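PDB 3I0P: malate dehydrogenase from Entamoeba histolytica, which probably catalyses the reversible oxidation of malate to oxaloacetate with NAD as the hydride acceptor. Local coordinates for residues 25-31 against 70-74; 20-25 against 358-362; 52-57 against 351-355. All blocks are in the same frame, centred on the assembly; numbering follows the deposited sequence.

Contact 1 of 3, residues 25-31 against 70-74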
# COMPACT_ATOMS: atom_id res chain seq x y z
N VAL A 25 -12.40 -9.06 35.01
CA VAL A 25 -11.80 -7.72 35.17
C VAL A 25 -12.75 -6.59 34.75
O VAL A 25 -12.33 -5.44 34.59
CB VAL A 25 -10.44 -7.57 34.45
CG1 VAL A 25 -9.43 -8.58 34.98
CG2 VAL A 25 -10.61 -7.72 32.94
N GLY A 26 -14.02 -6.93 34.58
CA GLY A 26 -15.07 -5.94 34.44
C GLY A 26 -15.41 -5.44 33.05
O GLY A 26 -16.02 -4.38 32.91
N SER A 27 -15.03 -6.20 32.02
CA SER A 27 -15.45 -5.90 30.64
C SER A 27 -16.96 -6.08 30.44
O SER A 27 -17.58 -6.96 31.01
CB SER A 27 -14.72 -6.78 29.63
OG SER A 27 -13.32 -6.64 29.77
N ASP A 28 -17.53 -5.21 29.61
CA ASP A 28 -18.85 -5.44 29.05
C ASP A 28 -18.80 -6.80 28.34
O ASP A 28 -17.80 -7.13 27.70
CB ASP A 28 -19.21 -4.32 28.07
CG ASP A 28 -20.39 -4.69 27.19
OD1 ASP A 28 -21.51 -4.19 27.44
OD2 ASP A 28 -20.21 -5.49 26.24
N GLU A 29 -19.88 -7.57 28.46
CA GLU A 29 -19.88 -8.93 27.94
C GLU A 29 -19.64 -9.00 26.42
O GLU A 29 -18.82 -9.81 25.96
CB GLU A 29 -21.16 -9.68 28.33
CG GLU A 29 -21.09 -11.17 28.06
CD GLU A 29 -21.55 -11.56 26.67
OE1 GLU A 29 -22.19 -10.73 25.98
OE2 GLU A 29 -21.29 -12.71 26.26
N GLU A 30 -20.33 -8.16 25.66
CA GLU A 30 -20.10 -8.13 24.22
C GLU A 30 -18.66 -7.72 23.90
O GLU A 30 -18.03 -8.31 23.02
CB GLU A 30 -21.11 -7.22 23.51
CG GLU A 30 -21.13 -7.40 21.98
CD GLU A 30 -22.04 -6.40 21.27
OE1 GLU A 30 -22.61 -5.49 21.94
OE2 GLU A 30 -22.19 -6.53 20.03
N ASN A 31 -18.14 -6.72 24.62
CA ASN A 31 -16.73 -6.32 24.50
C ASN A 31 -15.77 -7.49 24.71
O ASN A 31 -14.83 -7.67 23.93
CB ASN A 31 -16.39 -5.19 25.47
CG ASN A 31 -16.90 -3.82 25.00
OD1 ASN A 31 -17.64 -3.71 24.02
ND2 ASN A 31 -16.50 -2.77 25.73
N PRO A 70 -12.72 -1.00 29.82
CA PRO A 70 -13.24 -2.26 29.26
C PRO A 70 -14.76 -2.32 29.03
O PRO A 70 -15.23 -3.27 28.39
CB PRO A 70 -12.79 -3.30 30.29
CG PRO A 70 -12.77 -2.55 31.58
CD PRO A 70 -12.35 -1.13 31.24
N THR A 71 -15.51 -1.33 29.53
CA THR A 71 -16.97 -1.27 29.28
C THR A 71 -17.33 -0.23 28.23
O THR A 71 -18.50 -0.03 27.92
CB THR A 71 -17.81 -1.00 30.57
OG1 THR A 71 -17.40 0.23 31.17
CG2 THR A 71 -17.69 -2.13 31.57
N ALA A 72 -16.31 0.43 27.69
CA ALA A 72 -16.50 1.54 26.77
C ALA A 72 -16.95 1.08 25.39
O ALA A 72 -16.59 -0.01 24.93
CB ALA A 72 -15.23 2.36 26.66
N LYS A 73 -17.73 1.93 24.73
CA LYS A 73 -18.13 1.72 23.35
C LYS A 73 -17.80 3.00 22.58
O LYS A 73 -17.71 4.07 23.20
CB LYS A 73 -19.63 1.41 23.27
CG LYS A 73 -20.09 0.25 24.14
CD LYS A 73 -20.14 -1.08 23.37
CE LYS A 73 -20.79 -2.17 24.22
NZ LYS A 73 -21.18 -3.35 23.40
N PRO A 74 -17.59 2.91 21.25
CA PRO A 74 -17.29 4.12 20.47
C PRO A 74 -18.48 5.08 20.37
O PRO A 74 -19.62 4.65 20.51
CB PRO A 74 -16.95 3.55 19.09
CG PRO A 74 -17.70 2.27 19.03
CD PRO A 74 -17.56 1.71 20.41
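N31 grips the 70-74 loop through a single amide nitrogen: ND2 donates to P70 O at 3.0 Å and to A72 O at 2.9 Å, with both oxygens close to the amide plane. P70 O also accepts from D28 N at 3.2 Å. The two donors reach this carbonyl from opposite faces of its plane, clamping it between the start of helix 29-45 and a side chain of its first turn. D28 is the N-cap of that helix, and its OD2 takes N31 N at 2.9 Å through the lone pair turned away from OD1. Ion pairs lie farther along. The K73 chain bends at chi2 (-94°) and carries NZ to within 3.0 Å of E30 OE1, crossing the glutamate at about a right angle; the link from NZ to D28 OD2 is a long one. Toward the other end, P70 CB lies 3.4 Å from S27 OG, a hydroxyl bonded to L22 O, and T71 CG2 rests beside G26 O. G26, at positive phi, is the C-prime residue of the Schellman motif that ends helix 11-24. F92 and I63 also touch P70. The loop is thus held mainly by its backbone carbonyls, which meet the polar first turn of a helix, while K73 probably balances the acidic charge gathered there.

Contact 2 of 3, residues 20-25 against 358-362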
# COMPACT_ATOMS: atom_id res chain seq x y z
N GLN A 20 -13.49 -15.41 29.91
CA GLN A 20 -13.82 -15.41 31.34
C GLN A 20 -12.98 -14.39 32.11
O GLN A 20 -13.50 -13.66 32.95
CB GLN A 20 -13.69 -16.80 31.97
CG GLN A 20 -14.62 -17.88 31.39
CD GLN A 20 -16.12 -17.57 31.51
OE1 GLN A 20 -16.58 -16.98 32.49
NE2 GLN A 20 -16.88 -18.00 30.50
N VAL A 21 -11.68 -14.32 31.81
CA VAL A 21 -10.81 -13.36 32.49
C VAL A 21 -11.20 -11.90 32.18
O VAL A 21 -11.09 -11.02 33.05
CB VAL A 21 -9.32 -13.62 32.19
CG1 VAL A 21 -8.43 -12.62 32.92
CG2 VAL A 21 -8.94 -15.03 32.61
N LEU A 22 -11.68 -11.67 30.96
CA LEU A 22 -12.11 -10.33 30.55
C LEU A 22 -13.40 -9.92 31.25
O LEU A 22 -13.59 -8.74 31.56
CB LEU A 22 -12.26 -10.24 29.03
CG LEU A 22 -10.98 -10.11 28.20
CD1 LEU A 22 -11.22 -10.54 26.75
CD2 LEU A 22 -10.44 -8.69 28.27
N LEU A 23 -14.28 -10.88 31.49
CA LEU A 23 -15.47 -10.64 32.31
C LEU A 23 -15.07 -10.33 33.74
O LEU A 23 -15.55 -9.35 34.32
CB LEU A 23 -16.40 -11.85 32.29
CG LEU A 23 -17.15 -12.11 30.99
CD1 LEU A 23 -17.95 -13.40 31.09
CD2 LEU A 23 -18.04 -10.93 30.63
N LYS A 24 -14.18 -11.14 34.30
CA LYS A 24 -13.74 -10.99 35.69
C LYS A 24 -13.13 -9.63 35.98
O LYS A 24 -13.32 -9.11 37.07
CB LYS A 24 -12.76 -12.09 36.09
CG LYS A 24 -13.39 -13.48 36.18
CD LYS A 24 -14.33 -13.63 37.36
CE LYS A 24 -14.91 -15.03 37.37
NZ LYS A 24 -15.62 -15.34 38.63
N VAL A 25 -12.40 -9.06 35.01
CA VAL A 25 -11.80 -7.72 35.17
C VAL A 25 -12.75 -6.59 34.75
O VAL A 25 -12.33 -5.44 34.59
CB VAL A 25 -10.44 -7.57 34.45
CG1 VAL A 25 -9.43 -8.58 34.98
CG2 VAL A 25 -10.61 -7.72 32.94
N PHE A 358 -5.84 -15.59 40.28
CA PHE A 358 -6.35 -14.27 40.65
C PHE A 358 -7.85 -14.14 40.49
O PHE A 358 -8.52 -13.62 41.37
CB PHE A 358 -5.69 -13.17 39.81
CG PHE A 358 -4.28 -12.80 40.23
CD1 PHE A 358 -3.64 -13.45 41.28
CD2 PHE A 358 -3.59 -11.82 39.54
CE1 PHE A 358 -2.34 -13.11 41.65
CE2 PHE A 358 -2.28 -11.46 39.90
CZ PHE A 358 -1.66 -12.10 40.96
N TYR A 359 -8.39 -14.62 39.36
CA TYR A 359 -9.80 -14.33 39.02
C TYR A 359 -10.75 -15.52 39.15
O TYR A 359 -11.93 -15.43 38.77
CB TYR A 359 -9.89 -13.67 37.64
CG TYR A 359 -9.01 -12.45 37.57
CD1 TYR A 359 -9.34 -11.30 38.29
CD2 TYR A 359 -7.83 -12.47 36.84
CE1 TYR A 359 -8.51 -10.17 38.26
CE2 TYR A 359 -6.99 -11.36 36.80
CZ TYR A 359 -7.33 -10.22 37.52
OH TYR A 359 -6.50 -9.13 37.47
N ASN A 360 -10.22 -16.61 39.70
CA ASN A 360 -10.98 -17.85 39.86
C ASN A 360 -11.62 -18.28 38.54
O ASN A 360 -12.84 -18.47 38.44
CB ASN A 360 -12.01 -17.73 40.99
CG ASN A 360 -12.57 -19.08 41.43
OD1 ASN A 360 -11.82 -20.00 41.76
ND2 ASN A 360 -13.90 -19.20 41.42
N VAL A 361 -10.78 -18.39 37.52
CA VAL A 361 -11.19 -18.87 36.21
C VAL A 361 -10.50 -20.22 36.01
O VAL A 361 -9.28 -20.28 35.87
CB VAL A 361 -10.79 -17.89 35.09
CG1 VAL A 361 -11.18 -18.45 33.72
CG2 VAL A 361 -11.44 -16.54 35.31
N PRO A 362 -11.29 -21.31 36.00
CA PRO A 362 -10.74 -22.67 35.98
C PRO A 362 -9.91 -22.97 34.73
O PRO A 362 -10.22 -22.50 33.64
CB PRO A 362 -11.99 -23.56 36.01
CG PRO A 362 -13.11 -22.66 36.46
CD PRO A 362 -12.76 -21.31 35.92
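The Y359 ring presents one face to V25, whose CG1 stands 3.6 Å above the ring plane, displaced toward the rim on the CZ side. This is a CH-pi contact, 4.0 Å from V25 CG1 to the centroid of the Y359 ring. The preceding residue, F358, sets its own CB over the opposite face, so the phenol is sandwiched between two aliphatic groups. K24 CB and V21 CG1 approach obliquely, the latter 4.0 Å from Y359 CD2. Chi1 of V25, -60°, turns CG1 anti to the carbonyl carbon and out over the ring. The K24 chain continues past Y359 O, with CE 3.3 Å from that oxygen, and its CG lies 3.7 Å from V361 CG2 as the two side chains run antiparallel past each other. V361 divides its branches: CG2 also meets V21 CG2, whereas CG1 lies 3.5 Å from Q20 CB. N360, with positive phi, makes the turn that brings V361 back against the helix. The contact joins the last turn of helix 11-24 to the end of helix 346-359 and the residues after it. Helix 55-64 lies alongside, F55 touching V21, I63 V25 and K64 Y359, and helix 29-45 packs on L22 and L23.

Contact 3 of 3, residues 52-57 against 351-355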
# COMPACT_ATOMS: atom_id res chain seq x y z
N ILE A 52 -2.99 -14.77 22.87
CA ILE A 52 -2.75 -15.20 24.26
C ILE A 52 -1.35 -14.88 24.82
O ILE A 52 -1.22 -14.54 25.99
CB ILE A 52 -3.17 -16.70 24.49
CG1 ILE A 52 -3.22 -17.08 25.97
CG2 ILE A 52 -2.29 -17.66 23.71
CD1 ILE A 52 -4.24 -16.32 26.80
N GLN A 53 -0.31 -14.97 23.99
CA GLN A 53 1.07 -14.75 24.45
C GLN A 53 1.33 -13.30 24.84
O GLN A 53 2.42 -12.94 25.30
CB GLN A 53 2.08 -15.21 23.40
CG GLN A 53 2.04 -16.70 23.16
CD GLN A 53 3.04 -17.19 22.13
OE1 GLN A 53 2.73 -18.07 21.32
NE2 GLN A 53 4.26 -16.63 22.16
N ARG A 54 0.29 -12.48 24.69
CA ARG A 54 0.37 -11.06 24.96
C ARG A 54 -0.85 -10.64 25.75
O ARG A 54 -1.03 -9.47 26.05
CB ARG A 54 0.44 -10.33 23.62
CG ARG A 54 1.33 -9.11 23.59
CD ARG A 54 2.71 -9.33 24.21
NE ARG A 54 3.57 -10.17 23.38
CZ ARG A 54 4.71 -10.71 23.81
NH1 ARG A 54 5.11 -10.50 25.06
NH2 ARG A 54 5.45 -11.46 23.00
N PHE A 55 -1.69 -11.61 26.09
CA PHE A 55 -2.94 -11.35 26.78
C PHE A 55 -2.71 -10.60 28.08
O PHE A 55 -3.30 -9.54 28.30
CB PHE A 55 -3.67 -12.67 27.05
CG PHE A 55 -5.03 -12.52 27.66
CD1 PHE A 55 -5.98 -11.70 27.08
CD2 PHE A 55 -5.37 -13.24 28.80
CE1 PHE A 55 -7.25 -11.56 27.64
CE2 PHE A 55 -6.62 -13.13 29.36
CZ PHE A 55 -7.57 -12.29 28.78
N LYS A 56 -1.84 -11.15 28.93
CA LYS A 56 -1.60 -10.57 30.25
C LYS A 56 -1.00 -9.15 30.23
O LYS A 56 -1.57 -8.23 30.83
CB LYS A 56 -0.76 -11.48 31.14
CG LYS A 56 -0.90 -11.10 32.60
CD LYS A 56 0.13 -11.75 33.49
CE LYS A 56 0.26 -10.96 34.80
NZ LYS A 56 1.09 -9.72 34.64
N THR A 57 0.13 -8.99 29.55
CA THR A 57 0.87 -7.72 29.62
C THR A 57 0.26 -6.60 28.77
O THR A 57 0.30 -5.44 29.18
CB THR A 57 2.35 -7.89 29.24
OG1 THR A 57 2.44 -8.37 27.89
CG2 THR A 57 3.05 -8.87 30.18
N GLU A 351 1.71 -17.25 32.93
CA GLU A 351 0.82 -16.10 32.93
C GLU A 351 -0.65 -16.51 33.07
O GLU A 351 -1.41 -15.89 33.83
CB GLU A 351 1.00 -15.25 31.68
CG GLU A 351 2.25 -14.40 31.67
CD GLU A 351 2.47 -13.72 30.33
OE1 GLU A 351 1.68 -13.97 29.40
OE2 GLU A 351 3.43 -12.94 30.20
N MET A 352 -1.05 -17.57 32.36
CA MET A 352 -2.44 -18.06 32.38
C MET A 352 -2.81 -18.58 33.77
O MET A 352 -3.86 -18.23 34.31
CB MET A 352 -2.68 -19.13 31.32
CG MET A 352 -2.65 -18.61 29.89
SD MET A 352 -2.73 -19.90 28.61
CE MET A 352 -4.42 -20.48 28.77
N LYS A 353 -1.93 -19.41 34.33
CA LYS A 353 -2.09 -19.93 35.69
C LYS A 353 -2.29 -18.81 36.70
O LYS A 353 -3.20 -18.88 37.54
CB LYS A 353 -0.88 -20.79 36.08
CG LYS A 353 -0.95 -22.24 35.63
CD LYS A 353 0.44 -22.87 35.69
CE LYS A 353 0.38 -24.34 36.08
NZ LYS A 353 -0.27 -24.51 37.43
N GLU A 354 -1.47 -17.77 36.60
CA GLU A 354 -1.58 -16.62 37.49
C GLU A 354 -2.95 -15.93 37.39
O GLU A 354 -3.58 -15.66 38.42
CB GLU A 354 -0.45 -15.63 37.22
CG GLU A 354 -0.17 -14.70 38.40
CD GLU A 354 0.83 -13.58 38.07
OE1 GLU A 354 1.21 -13.42 36.88
OE2 GLU A 354 1.23 -12.86 39.02
N LEU A 355 -3.41 -15.68 36.16
CA LEU A 355 -4.75 -15.11 35.92
C LEU A 355 -5.88 -16.02 36.42
O LEU A 355 -6.85 -15.55 37.00
CB LEU A 355 -4.95 -14.78 34.44
CG LEU A 355 -3.95 -13.81 33.81
CD1 LEU A 355 -3.96 -13.97 32.30
CD2 LEU A 355 -4.23 -12.37 34.22
O HOH W 1 -0.83 -13.56 28.43
O HOH W 2 3.11 -14.77 27.23
O HOH W 3 1.49 -11.44 28.24
O HOH W 4 0.89 -9.80 37.91
O HOH W 5 3.49 -11.54 32.96
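K56 and E351 mark the nearest approach of the two backbones, with CA atoms 6.6 Å apart, where the first turn of helix 55-64, widened to a pi-type turn, faces the middle of helix 346-359. Waters bridge the polar side of the join. E351 extends its chain so that OE1 sits beside this helix start and meets three waters. Water 2 donates to both OE1 and Q53 O, at 2.7 Å each; water 1 accepts from K56 N at 2.7 Å, and water 3 from T57 N. A carboxylate relayed in this way to helix N-H groups would probably gain from the helix dipole. K56 lays its aliphatic chain across E351 and L355, CD being 3.9 Å from E351 CG and CG 3.9 Å from L355 CD2. Its NZ pairs with D61 farther along the same helix, and a weak bond from NZ to water 4 leads on to E354 OE2. Deeper in, L355 CD1 packs obliquely on the F55 ring, 3.8 Å from F55 CD2. M352 crosses I52 at about a right angle, M352 SD lying 3.9 Å from I52 CG1. Helix 11-24 lies against this apolar side through I14, F17 and M18, while L344 of strand 342-345 covers I52 and M352.

Followed from the N terminus, the chain opens contact 2 at the end of helix 11-24, and that loop closes only near the C terminus, at 358-362. Both other contacts nest inside it. Contact 1 begins directly afterwards, sharing V25, and closes early, once the loop before strand 75-79 reaches 70-74. Contact 3 starts within that span, at 52-57, and closes on 351-355, so contacts 1 and 3 cross. Contacts 2 and 3 both use helix 346-359 and also meet where L22 touches F55. Together the three tie helices 11-24 and 55-64 to the C-terminal helix, and the start of helix 29-45 to the loop leading into the central mixed sheet.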